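Local coordinates for esterase A (Caulobacter crescentus, PDB 5GKV), which probably hydrolyses ester bonds, using a fold of the serine beta-lactamase and penicillin-binding protein family, at residues D148-C151 with A152-A156; H170-T173 with Y174-A178; Q103-A106 with D107-E111; E180-R183 with R184-R188. One frame throughout, in Å; residues are numbered along the deposited sequence.

Contact 1 (D148-C151 with A152-A156); sequences DATC and AKLAA
Cys151 O takes the N-H of Ala155 at 2.8 Å, with an angle of 163° at the hydrogen, in a series of four i to i+4 backbone bonds that carry these two turns of helix. Ahead of it Asp148 O receives Ala152 N at 2.9 Å, Ala149 O receives Lys153 N at 3.0 Å, and Thr150 O receives Leu154 N at 3.0 Å. Side chains then crowd round the same carbonyls. The methyl of Ala152 sits 3.3 Å from Asp148 O and that of Ala155 3.4 Å from Cys151 O. Leu154 CG lies 3.6 Å from Thr150 O; its first torsion (chi1 -72°) puts CG opposite the carbonyl carbon and beside the backbone N, which brings CD1 to the methyl CG2 of Thr150 at 4.3 Å. Cys151 SG goes to Glu180, while its CB and carbonyl O meet the indole of Trp109. The methyl CG2 of Thr150 and the isobutyl group of Leu154 line the buried face of helix 147-156, laid on Tyr176 of helix 173-186; Thr150 OG1 turns back, weakly, to Asp146 O. Asp148, Ala152 and Ala156 face solvent. The chemistry is that of an amphipathic helix: backbone bonds hold the turns, apolar groups cover the buried face, and Lys153 to Asp137 (a salt bridge) and Ala155 O to Lys117 add polar links to the loops.

Contact 2 (H170-T173 with Y174-A178); sequences HPVT and YGYLA
Val172 and Tyr176 lie alongside each other and point the same way, the valine methyl CG1 meeting the rim of the tyrosine ring in its plane, 4.0 Å from CE1. That ring also turns its edge to Val172 O, which is 3.4 Å from CD1. His170 and Leu177, seven residues apart, reach from the preceding loop to the helix and cross at about a right angle, with Leu177 CD1 4.0 Å from His170 CD2. The backbone sets Tyr174 CB 3.2 Å from His170 O; from there CG stands opposite the backbone N (chi1 164°), which sends the phenol away toward helix 82-95. Beneath these side chains the first helical turn is closed by Gly175 N to Val172 O at 3.1 Å and by Leu177 N to Thr173 O at 3.0 Å, a straighter bond. The hydroxyls all look elsewhere, Thr173 OG1 to Leu132 O, Tyr174 OH to Lys83 O and Tyr176 OH to Trp144 O. This is the buried start of helix 173-186. Pro171 O accepts from Lys83 NZ, probably the lysine of the family's SxxK motif, and Tyr174 packs on Ala86 and Ala87 of helix 82-95, whereas Leu177 rests on Leu154 of helix 147-156.

Contact 3 (Q103-A106 with D107-E111); sequences QAVA and DVWPE
Val105 and Trp109 form the tight side of this turn. They lie side by side and point the same way, with the valine methyl CG1 3.8 Å from CE3 of the indole. The torsions match: in each residue the branch concerned (Val105 CG1 at chi1 175°, Trp109 CG at 177°) stands opposite its own backbone N. Beneath them Val105 O accepts from Val108 N at 3.0 Å, and more weakly from Trp109 N. Ala106 makes two CA-H...O contacts: its own CA-H points at Trp109 O, the carbon 3.4 Å from that oxygen, and its carbonyl O lies 3.3 Å from Pro110 CA.

The other side is polar and opens to solvent. There the extended chain of Gln103 crosses Asp107 at about a right angle, and NE2 donates to Asp107 OD1 at 2.9 Å, on the anti lone pair of that oxygen, with amide and carboxylate planes 54° apart. Gln103 OE1 accepts from Ala100 N, so both ends of the amide are engaged and its rotation is set. Val108 CG1 comes within 3.5 Å of the same NE2 and bounds this side. Asp107 N to Ala104 O, 2.9 Å, closes the turn below.

The short, weakly bonded helix 105-108 and the Trp109 that follows it pack against two longer helices: Val108 lies on Val185 and Trp109 on Glu180 and Arg184 of helix 173-186, while the indole also reaches Ala155 of helix 147-156.

Contact 4 (E180-R183 with R184-R188); sequences EIFR and RVDGR
Arg184 starts from a CB lying 3.5 Å from Glu180 O, and its CG presses still closer to that carbonyl, at 3.0 Å. A bend at chi2 (-137°) carries the chain across to the Glu180 carboxylate, with CD 3.7 Å from OE2. NE then donates to OE2 at 2.6 Å from above the carboxylate plane, and NH2 reaches the same oxygen at 2.9 Å on its anti lone pair, in a salt bridge whose two planes stand 81° apart. NH1 pairs with Glu111. Arg183 grips the carboxylate from its syn side through NE and NH2, and Trp147 NE1 also donates to OE1. OE2 thus takes three N-H groups, and two arginines share one buried acid, which probably stays ionised. On the other flank Asp186 CB makes a CH-pi contact over a face of Phe182, 3.9 Å from the ring centroid. Asp186 OD1 accepts from Arg188 N in an Asx turn, and Arg188 NE and NH2 pair with OD1 and OD2 of Asp186, beyond Gly187, whose positive phi ends the helix. Around this C-terminal turn of helix 173-186, Phe182 packs on Leu89 and Leu93 of helix 82-95 and on Ala193 of helix 190-202, where Arg188 bridges to Asp197 and Glu196.

From the N terminus the order is contact 3, contact 1, contact 2, contact 4. Each is local, within nine consecutive residues, and closes no long loop, so none encloses another and none cross; they follow in series. Contact 3 comes first, and helix 147-156, which carries contact 1, later packs against it. The loop after that helix returns the chain to contact 2, which lies against contact 1 and also touches contact 3, where Leu177 CD2 meets Trp109 CZ3. Contacts 2 and 4 are the two ends of helix 173-186. The far end comes back to contact 3, so that helix touches both earlier elements of this part of the fold.

Contact 1 (D148-C151 with A152-A156)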
loop_
_atom_site.group_PDB
_atom_site.type_symbol
_atom_site.label_atom_id
_atom_site.label_comp_id
_atom_site.label_asym_id
_atom_site.label_seq_id
_atom_site.Cartn_x
_atom_site.Cartn_y
_atom_site.Cartn_z
ATOM N N ASP A 148 10.671 -4.856 -17.925
ATOM C CA ASP A 148 10.371 -4.406 -19.282
ATOM C C ASP A 148 9.347 -5.308 -19.962
ATOM O O ASP A 148 8.475 -4.822 -20.692
ATOM C CB ASP A 148 11.653 -4.328 -20.110
ATOM C CG ASP A 148 12.472 -3.070 -19.815
ATOM O OD1 ASP A 148 11.966 -2.171 -19.110
ATOM O OD2 ASP A 148 13.623 -2.970 -20.302
ATOM N N ALA A 149 9.429 -6.621 -19.748
ATOM C CA ALA A 149 8.454 -7.501 -20.389
ATOM C C ALA A 149 7.056 -7.296 -19.810
ATOM O O ALA A 149 6.064 -7.322 -20.550
ATOM C CB ALA A 149 8.881 -8.962 -20.269
ATOM N N THR A 150 6.953 -7.059 -18.498
ATOM C CA THR A 150 5.639 -6.811 -17.905
ATOM C C THR A 150 5.031 -5.519 -18.454
ATOM O O THR A 150 3.874 -5.502 -18.897
ATOM C CB THR A 150 5.740 -6.763 -16.373
ATOM O OG1 THR A 150 6.245 -8.011 -15.883
ATOM C CG2 THR A 150 4.371 -6.504 -15.740
ATOM N N CYS A 151 5.809 -4.427 -18.460
ATOM C CA CYS A 151 5.289 -3.158 -18.974
ATOM C C CYS A 151 4.925 -3.263 -20.448
ATOM O O CYS A 151 3.938 -2.666 -20.897
ATOM C CB CYS A 151 6.307 -2.029 -18.766
ATOM S SG CYS A 151 6.643 -1.624 -17.020
ATOM N N ALA A 152 5.722 -3.994 -21.226
ATOM C CA ALA A 152 5.404 -4.150 -22.640
ATOM C C ALA A 152 4.073 -4.870 -22.817
ATOM O O ALA A 152 3.254 -4.485 -23.663
ATOM C CB ALA A 152 6.530 -4.900 -23.355
ATOM N N LYS A 153 3.824 -5.895 -22.000
ATOM C CA LYS A 153 2.567 -6.632 -22.111
ATOM C C LYS A 153 1.379 -5.762 -21.710
ATOM O O LYS A 153 0.322 -5.813 -22.352
ATOM C CB LYS A 153 2.630 -7.903 -21.266
ATOM C CG LYS A 153 1.489 -8.885 -21.559
ATOM C CD LYS A 153 1.692 -10.200 -20.840
ATOM C CE LYS A 153 0.477 -11.100 -20.982
ATOM N NZ LYS A 153 0.153 -11.396 -22.392
ATOM N N LEU A 154 1.539 -4.945 -20.664
ATOM C CA LEU A 154 0.488 -4.004 -20.283
ATOM C C LEU A 154 0.257 -2.970 -21.380
ATOM O O LEU A 154 -0.890 -2.659 -21.732
ATOM C CB LEU A 154 0.852 -3.317 -18.958
ATOM C CG LEU A 154 0.762 -4.166 -17.684
ATOM C CD1 LEU A 154 1.424 -3.488 -16.451
ATOM C CD2 LEU A 154 -0.698 -4.501 -17.356
ATOM N N ALA A 155 1.344 -2.410 -21.926
ATOM C CA ALA A 155 1.202 -1.404 -22.970
ATOM C C ALA A 155 0.424 -1.942 -24.162
ATOM O O ALA A 155 -0.325 -1.196 -24.805
ATOM C CB ALA A 155 2.580 -0.906 -23.415
ATOM N N ALA A 156 0.561 -3.233 -24.449
ATOM C CA ALA A 156 -0.109 -3.833 -25.593
ATOM C C ALA A 156 -1.508 -4.342 -25.271
ATOM O O ALA A 156 -2.252 -4.681 -26.195
ATOM C CB ALA A 156 0.731 -4.984 -26.143
#

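Contact 2 (H170-T173 with Y174-A178)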
loop_
_atom_site.group_PDB
_atom_site.type_symbol
_atom_site.label_atom_id
_atom_site.label_comp_id
_atom_site.label_asym_id
_atom_site.label_seq_id
_atom_site.Cartn_x
_atom_site.Cartn_y
_atom_site.Cartn_z
ATOM N N HIS A 170 -6.397 -3.475 -9.531
ATOM C CA HIS A 170 -5.231 -4.061 -10.181
ATOM C C HIS A 170 -4.236 -4.503 -9.106
ATOM O O HIS A 170 -3.380 -3.695 -8.721
ATOM C CB HIS A 170 -4.530 -3.041 -11.086
ATOM C CG HIS A 170 -5.339 -2.550 -12.256
ATOM N ND1 HIS A 170 -6.691 -2.286 -12.191
ATOM C CD2 HIS A 170 -4.955 -2.223 -13.515
ATOM C CE1 HIS A 170 -7.108 -1.840 -13.365
ATOM N NE2 HIS A 170 -6.072 -1.788 -14.183
ATOM N N PRO A 171 -4.289 -5.740 -8.596
ATOM C CA PRO A 171 -3.457 -6.058 -7.414
ATOM C C PRO A 171 -1.956 -6.075 -7.692
ATOM O O PRO A 171 -1.179 -5.713 -6.805
ATOM C CB PRO A 171 -3.970 -7.437 -6.974
ATOM C CG PRO A 171 -4.559 -8.036 -8.202
ATOM C CD PRO A 171 -5.139 -6.877 -8.992
ATOM N N VAL A 172 -1.520 -6.487 -8.876
ATOM C CA VAL A 172 -0.101 -6.544 -9.215
ATOM C C VAL A 172 0.260 -5.529 -10.298
ATOM O O VAL A 172 1.253 -4.806 -10.183
ATOM C CB VAL A 172 0.304 -7.973 -9.640
ATOM C CG1 VAL A 172 1.812 -8.051 -9.841
ATOM C CG2 VAL A 172 -0.191 -9.009 -8.615
ATOM N N THR A 173 -0.547 -5.457 -11.357
ATOM C CA THR A 173 -0.216 -4.624 -12.510
ATOM C C THR A 173 -0.110 -3.146 -12.155
ATOM O O THR A 173 0.633 -2.411 -12.817
ATOM C CB THR A 173 -1.263 -4.823 -13.612
ATOM O OG1 THR A 173 -2.564 -4.539 -13.076
ATOM C CG2 THR A 173 -1.226 -6.274 -14.107
ATOM N N TYR A 174 -0.841 -2.691 -11.128
ATOM C CA TYR A 174 -0.780 -1.287 -10.720
ATOM C C TYR A 174 0.645 -0.831 -10.463
ATOM O O TYR A 174 0.994 0.315 -10.758
ATOM C CB TYR A 174 -1.628 -1.070 -9.468
ATOM C CG TYR A 174 -1.410 0.210 -8.656
ATOM C CD1 TYR A 174 -0.363 0.307 -7.742
ATOM C CD2 TYR A 174 -2.313 1.277 -8.730
ATOM C CE1 TYR A 174 -0.182 1.439 -6.961
ATOM C CE2 TYR A 174 -2.141 2.423 -7.947
ATOM C CZ TYR A 174 -1.073 2.485 -7.048
ATOM O OH TYR A 174 -0.865 3.605 -6.243
ATOM N N GLY A 175 1.470 -1.695 -9.866
ATOM C CA GLY A 175 2.818 -1.280 -9.521
ATOM C C GLY A 175 3.668 -1.020 -10.741
ATOM O O GLY A 175 4.556 -0.161 -10.715
ATOM N N TYR A 176 3.399 -1.742 -11.831
ATOM C CA TYR A 176 4.114 -1.519 -13.075
ATOM C C TYR A 176 3.571 -0.299 -13.806
ATOM O O TYR A 176 4.345 0.462 -14.399
ATOM C CB TYR A 176 4.041 -2.775 -13.946
ATOM C CG TYR A 176 4.660 -3.982 -13.271
ATOM C CD1 TYR A 176 3.927 -4.756 -12.361
ATOM C CD2 TYR A 176 5.991 -4.344 -13.521
ATOM C CE1 TYR A 176 4.492 -5.854 -11.738
ATOM C CE2 TYR A 176 6.564 -5.448 -12.902
ATOM C CZ TYR A 176 5.810 -6.201 -12.010
ATOM O OH TYR A 176 6.361 -7.298 -11.375
ATOM N N LEU A 177 2.254 -0.072 -13.745
ATOM C CA LEU A 177 1.689 1.144 -14.322
ATOM C C LEU A 177 2.249 2.384 -13.631
ATOM O O LEU A 177 2.800 3.280 -14.285
ATOM C CB LEU A 177 0.163 1.124 -14.228
ATOM C CG LEU A 177 -0.580 0.033 -15.002
ATOM C CD1 LEU A 177 -2.098 0.220 -14.862
ATOM C CD2 LEU A 177 -0.146 0.034 -16.460
ATOM N N ALA A 178 2.096 2.453 -12.303
ATOM C CA ALA A 178 2.630 3.575 -11.535
ATOM C C ALA A 178 4.145 3.666 -11.670
ATOM O O ALA A 178 4.694 4.760 -11.845
ATOM C CB ALA A 178 2.239 3.444 -10.060
#

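Contact 3 (Q103-A106 with D107-E111)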
loop_
_atom_site.group_PDB
_atom_site.type_symbol
_atom_site.label_atom_id
_atom_site.label_comp_id
_atom_site.label_asym_id
_atom_site.label_seq_id
_atom_site.Cartn_x
_atom_site.Cartn_y
_atom_site.Cartn_z
ATOM N N GLN A 103 -3.185 14.137 -17.476
ATOM C CA GLN A 103 -2.326 13.886 -18.622
ATOM C C GLN A 103 -2.479 12.441 -19.088
ATOM O O GLN A 103 -2.557 11.520 -18.273
ATOM C CB GLN A 103 -0.875 14.173 -18.228
ATOM C CG GLN A 103 0.170 14.023 -19.293
ATOM C CD GLN A 103 1.510 14.507 -18.789
ATOM O OE1 GLN A 103 1.636 14.912 -17.627
ATOM N NE2 GLN A 103 2.521 14.468 -19.650
ATOM N N ALA A 104 -2.532 12.250 -20.407
ATOM C CA ALA A 104 -2.576 10.906 -20.974
ATOM C C ALA A 104 -1.308 10.133 -20.635
ATOM O O ALA A 104 -0.188 10.635 -20.807
ATOM C CB ALA A 104 -2.760 10.972 -22.495
ATOM N N VAL A 105 -1.489 8.903 -20.150
ATOM C CA VAL A 105 -0.344 8.028 -19.908
ATOM C C VAL A 105 0.525 7.951 -21.153
ATOM O O VAL A 105 1.758 7.997 -21.079
ATOM C CB VAL A 105 -0.815 6.628 -19.468
ATOM C CG1 VAL A 105 0.379 5.684 -19.335
ATOM C CG2 VAL A 105 -1.556 6.712 -18.128
ATOM N N ALA A 106 -0.112 7.858 -22.323
ATOM C CA ALA A 106 0.631 7.733 -23.570
ATOM C C ALA A 106 1.555 8.917 -23.809
ATOM O O ALA A 106 2.544 8.776 -24.537
ATOM C CB ALA A 106 -0.352 7.564 -24.736
ATOM N N ASP A 107 1.261 10.075 -23.210
ATOM C CA ASP A 107 2.123 11.236 -23.397
ATOM C C ASP A 107 3.526 10.995 -22.854
ATOM O O ASP A 107 4.507 11.468 -23.439
ATOM C CB ASP A 107 1.509 12.474 -22.755
ATOM C CG ASP A 107 2.094 13.753 -23.324
ATOM O OD1 ASP A 107 2.476 14.634 -22.526
ATOM O OD2 ASP A 107 2.198 13.856 -24.570
ATOM N N VAL A 108 3.657 10.259 -21.743
ATOM C CA VAL A 108 4.985 9.967 -21.204
ATOM C C VAL A 108 5.439 8.545 -21.510
ATOM O O VAL A 108 6.621 8.225 -21.300
ATOM C CB VAL A 108 5.047 10.225 -19.681
ATOM C CG1 VAL A 108 4.542 11.630 -19.361
ATOM C CG2 VAL A 108 4.247 9.181 -18.942
ATOM N N TRP A 109 4.549 7.697 -22.025
ATOM C CA TRP A 109 4.827 6.280 -22.265
ATOM C C TRP A 109 4.168 5.943 -23.596
ATOM O O TRP A 109 3.080 5.348 -23.643
ATOM C CB TRP A 109 4.289 5.433 -21.105
ATOM C CG TRP A 109 4.416 3.944 -21.185
ATOM C CD1 TRP A 109 5.009 3.198 -22.162
ATOM C CD2 TRP A 109 3.907 3.013 -20.222
ATOM N NE1 TRP A 109 4.910 1.859 -21.861
ATOM C CE2 TRP A 109 4.232 1.720 -20.676
ATOM C CE3 TRP A 109 3.219 3.154 -19.016
ATOM C CZ2 TRP A 109 3.893 0.570 -19.959
ATOM C CZ3 TRP A 109 2.867 1.998 -18.300
ATOM C CH2 TRP A 109 3.201 0.731 -18.780
ATOM N N PRO A 110 4.787 6.354 -24.711
ATOM C CA PRO A 110 4.088 6.298 -26.010
ATOM C C PRO A 110 3.582 4.918 -26.371
ATOM O O PRO A 110 2.512 4.803 -26.988
ATOM C CB PRO A 110 5.158 6.778 -27.000
ATOM C CG PRO A 110 6.065 7.641 -26.173
ATOM C CD PRO A 110 6.124 6.973 -24.826
ATOM N N GLU A 111 4.305 3.868 -25.974
ATOM C CA GLU A 111 3.881 2.505 -26.269
ATOM C C GLU A 111 2.551 2.151 -25.614
ATOM O O GLU A 111 1.863 1.237 -26.089
ATOM C CB GLU A 111 4.967 1.530 -25.828
ATOM C CG GLU A 111 6.298 1.726 -26.570
ATOM C CD GLU A 111 7.252 2.709 -25.893
ATOM O OE1 GLU A 111 6.804 3.616 -25.154
ATOM O OE2 GLU A 111 8.472 2.575 -26.119
#

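Contact 4 (E180-R183 with R184-R188)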
loop_
_atom_site.group_PDB
_atom_site.type_symbol
_atom_site.label_atom_id
_atom_site.label_comp_id
_atom_site.label_asym_id
_atom_site.label_seq_id
_atom_site.Cartn_x
_atom_site.Cartn_y
_atom_site.Cartn_z
ATOM N N GLU A 180 6.232 2.654 -14.003
ATOM C CA GLU A 180 6.801 2.984 -15.302
ATOM C C GLU A 180 6.513 4.433 -15.663
ATOM O O GLU A 180 7.367 5.107 -16.245
ATOM C CB GLU A 180 6.267 2.012 -16.367
ATOM C CG GLU A 180 6.798 2.230 -17.777
ATOM C CD GLU A 180 8.286 1.968 -17.924
ATOM O OE1 GLU A 180 8.945 1.581 -16.934
ATOM O OE2 GLU A 180 8.802 2.166 -19.049
ATOM N N ILE A 181 5.327 4.932 -15.312
ATOM C CA ILE A 181 5.057 6.363 -15.427
ATOM C C ILE A 181 6.099 7.148 -14.640
ATOM O O ILE A 181 6.724 8.091 -15.154
ATOM C CB ILE A 181 3.631 6.681 -14.944
ATOM C CG1 ILE A 181 2.573 6.039 -15.866
ATOM C CG2 ILE A 181 3.417 8.197 -14.848
ATOM C CD1 ILE A 181 1.178 6.106 -15.275
ATOM N N PHE A 182 6.331 6.736 -13.387
ATOM C CA PHE A 182 7.332 7.403 -12.550
ATOM C C PHE A 182 8.715 7.377 -13.199
ATOM O O PHE A 182 9.391 8.411 -13.294
ATOM C CB PHE A 182 7.398 6.743 -11.169
ATOM C CG PHE A 182 8.329 7.450 -10.228
ATOM C CD1 PHE A 182 9.668 7.114 -10.170
ATOM C CD2 PHE A 182 7.861 8.469 -9.421
ATOM C CE1 PHE A 182 10.524 7.793 -9.317
ATOM C CE2 PHE A 182 8.708 9.152 -8.576
ATOM C CZ PHE A 182 10.039 8.811 -8.528
ATOM N N ARG A 183 9.167 6.188 -13.612
ATOM C CA ARG A 183 10.510 6.026 -14.170
ATOM C C ARG A 183 10.713 6.912 -15.398
ATOM O O ARG A 183 11.738 7.595 -15.528
ATOM C CB ARG A 183 10.746 4.548 -14.513
ATOM C CG ARG A 183 12.195 4.156 -14.774
ATOM C CD ARG A 183 12.318 2.690 -15.260
ATOM N NE ARG A 183 11.690 2.487 -16.569
ATOM C CZ ARG A 183 12.080 3.089 -17.696
ATOM N NH1 ARG A 183 13.105 3.939 -17.688
ATOM N NH2 ARG A 183 11.436 2.849 -18.838
ATOM N N ARG A 184 9.737 6.927 -16.303
ATOM C CA ARG A 184 9.874 7.730 -17.516
ATOM C C ARG A 184 9.881 9.224 -17.225
ATOM O O ARG A 184 10.511 9.989 -17.967
ATOM C CB ARG A 184 8.755 7.390 -18.487
ATOM C CG ARG A 184 8.753 5.925 -18.829
ATOM C CD ARG A 184 8.538 5.681 -20.268
ATOM N NE ARG A 184 8.508 4.251 -20.542
ATOM C CZ ARG A 184 8.430 3.740 -21.763
ATOM N NH1 ARG A 184 8.384 4.560 -22.806
ATOM N NH2 ARG A 184 8.390 2.418 -21.936
ATOM N N VAL A 185 9.206 9.664 -16.168
ATOM C CA VAL A 185 9.171 11.092 -15.864
ATOM C C VAL A 185 10.343 11.501 -14.981
ATOM O O VAL A 185 11.090 12.432 -15.302
ATOM C CB VAL A 185 7.818 11.475 -15.223
ATOM C CG1 VAL A 185 7.880 12.896 -14.677
ATOM C CG2 VAL A 185 6.709 11.357 -16.250
ATOM N N ASP A 186 10.525 10.806 -13.862
ATOM C CA ASP A 186 11.579 11.163 -12.922
ATOM C C ASP A 186 12.949 10.735 -13.432
ATOM O O ASP A 186 13.939 11.450 -13.242
ATOM C CB ASP A 186 11.293 10.531 -11.550
ATOM C CG ASP A 186 12.441 10.721 -10.571
ATOM O OD1 ASP A 186 13.474 10.029 -10.708
ATOM O OD2 ASP A 186 12.300 11.560 -9.656
ATOM N N GLY A 187 13.036 9.570 -14.065
ATOM C CA GLY A 187 14.334 9.059 -14.464
ATOM C C GLY A 187 14.806 7.878 -13.638
ATOM O O GLY A 187 15.413 6.941 -14.167
ATOM N N ARG A 188 14.530 7.909 -12.338
ATOM C CA ARG A 188 14.906 6.848 -11.415
ATOM C C ARG A 188 13.727 5.896 -11.198
ATOM O O ARG A 188 12.571 6.240 -11.444
ATOM C CB ARG A 188 15.332 7.432 -10.062
ATOM C CG ARG A 188 16.482 8.447 -10.100
ATOM C CD ARG A 188 16.561 9.252 -8.795
ATOM N NE ARG A 188 15.384 10.098 -8.600
ATOM C CZ ARG A 188 15.144 10.796 -7.494
ATOM N NH1 ARG A 188 15.997 10.739 -6.482
ATOM N NH2 ARG A 188 14.054 11.544 -7.398
#